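Local coordinates for conserved hypothetical protein (PDB 1TSJ) that is of unknown function but belongs to a 3-demethylubiquinone-9 3-methyltransferase family of the glyoxalase clan, at residues E18-K21 with L22-L26. Sequence-based numbering, arbitrary orientation.
Sequences EAVK and LYTSL
One face of the Tyr23 ring lies against the preceding helical turn, where Ala19 O sits 3.3 Å above the ring plane, displaced toward the rim. The methyl of Ala19 approaches the same ring, its CB 4.0 Å from Tyr23 CE1, while Val20 N is placed obliquely to it. With CG beside its own backbone N (chi1 -54°), Tyr23 folds its ring back toward Ala19. The carbonyl against this face still serves the backbone: Tyr23 N donates to Ala19 O at 2.9 Å, and Leu22 N, bonded chiefly to Glu18 O, adds a weak second bond to it. One residue on, Thr24 N bonds to Val20 O at 2.9 Å in a nearly straight N-H...O arrangement (160°). The Val20 and Thr24 side chains run alongside each other in the same direction, with CG1 of Val20 4.0 Å from Thr24 OG1. Both touch Ile32 of strand 31-37, and Val20 and Tyr23 also reach strand 49-56, at Phe54 and Leu56, which makes this the side of helix 16-26 packed on the sheet. On the exposed flank, Ser25 N donates to Lys21 O at 3.2 Å. Ser25 OG, turned back by chi1 of -59°, is modelled doubtfully close to Lys21 O (2.4 Å). The chemistry thus divides between Val20, Thr24 and Tyr23 facing the sheet and an exposed flank where a serine hydroxyl probably gives a main-chain carbonyl a second donor.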
loop_
_atom_site.group_PDB
_atom_site.type_symbol
_atom_site.label_atom_id
_atom_site.label_comp_id
_atom_site.label_asym_id
_atom_site.label_seq_id
_atom_site.Cartn_x
_atom_site.Cartn_y
_atom_site.Cartn_z
ATOM N N GLU A 18 14.374 8.975 -0.483
ATOM C CA GLU A 18 14.331 10.418 -0.640
ATOM C C GLU A 18 12.929 11.088 -0.469
ATOM O O GLU A 18 12.870 12.151 0.181
ATOM C CB GLU A 18 14.866 10.848 -2.058
ATOM C CG GLU A 18 15.677 9.771 -2.873
ATOM C CD GLU A 18 15.897 10.093 -4.422
ATOM O OE1 GLU A 18 16.353 9.098 -5.249
ATOM O OE2 GLU A 18 15.589 11.345 -4.806
ATOM N N ALA A 19 11.874 10.579 -1.175
ATOM C CA ALA A 19 10.528 11.086 -1.073
ATOM C C ALA A 19 10.117 11.064 0.367
ATOM O O ALA A 19 9.795 12.111 0.955
ATOM C CB ALA A 19 9.599 10.233 -1.774
ATOM N N VAL A 20 10.155 9.885 0.990
ATOM C CA VAL A 20 9.892 9.798 2.444
ATOM C C VAL A 20 10.641 10.816 3.272
ATOM O O VAL A 20 10.058 11.445 4.129
ATOM C CB VAL A 20 10.254 8.425 2.922
ATOM C CG1 VAL A 20 10.222 8.322 4.355
ATOM C CG2 VAL A 20 9.255 7.507 2.403
ATOM N N LYS A 21 11.958 10.926 3.028
ATOM C CA LYS A 21 12.896 11.819 3.790
ATOM C C LYS A 21 12.467 13.240 3.683
ATOM O O LYS A 21 12.460 13.990 4.676
ATOM C CB LYS A 21 14.338 11.684 3.337
ATOM C CG LYS A 21 15.386 12.363 4.350
ATOM C CD LYS A 21 16.494 13.208 3.578
ATOM C CE LYS A 21 15.675 14.505 2.985
ATOM N NZ LYS A 21 16.287 15.576 2.167
ATOM N N LEU A 22 11.947 13.512 2.511
ATOM C CA LEU A 22 11.443 14.839 2.147
ATOM C C LEU A 22 10.164 15.185 2.832
ATOM O O LEU A 22 9.959 16.352 3.348
ATOM C CB LEU A 22 11.236 14.941 0.600
ATOM C CG LEU A 22 10.672 16.301 0.104
ATOM C CD1 LEU A 22 11.717 17.307 0.491
ATOM C CD2 LEU A 22 10.294 16.469 -1.462
ATOM N N TYR A 23 9.240 14.245 2.850
ATOM C CA TYR A 23 7.957 14.636 3.418
ATOM C C TYR A 23 7.970 14.627 4.964
ATOM O O TYR A 23 7.363 15.420 5.669
ATOM C CB TYR A 23 6.856 13.676 2.909
ATOM C CG TYR A 23 6.748 13.521 1.442
ATOM C CD1 TYR A 23 6.411 12.315 0.888
ATOM C CD2 TYR A 23 6.998 14.599 0.576
ATOM C CE1 TYR A 23 6.360 12.205 -0.477
ATOM C CE2 TYR A 23 6.869 14.466 -0.826
ATOM C CZ TYR A 23 6.574 13.267 -1.321
ATOM O OH TYR A 23 6.468 13.087 -2.711
ATOM N N THR A 24 8.615 13.614 5.475
ATOM C CA THR A 24 8.885 13.438 6.917
ATOM C C THR A 24 9.500 14.738 7.508
ATOM O O THR A 24 9.141 15.219 8.551
ATOM C CB THR A 24 9.825 12.074 7.033
ATOM O OG1 THR A 24 8.958 10.848 7.130
ATOM C CG2 THR A 24 10.590 12.117 8.309
ATOM N N SER A 25 10.452 15.309 6.779
ATOM C CA SER A 25 11.238 16.540 7.177
ATOM C C SER A 25 10.361 17.804 7.189
ATOM O O SER A 25 10.334 18.531 8.163
ATOM C CB SER A 25 12.465 16.685 6.245
ATOM O OG SER A 25 13.265 15.523 6.369
ATOM N N LEU A 26 9.522 17.962 6.185
ATOM C CA LEU A 26 8.577 19.096 6.150
ATOM C C LEU A 26 7.408 19.143 7.059
ATOM O O LEU A 26 7.007 20.185 7.466
ATOM C CB LEU A 26 7.949 19.070 4.807
ATOM C CG LEU A 26 8.932 19.245 3.704
ATOM C CD1 LEU A 26 8.126 19.062 2.423
ATOM C CD2 LEU A 26 9.479 20.656 3.733
#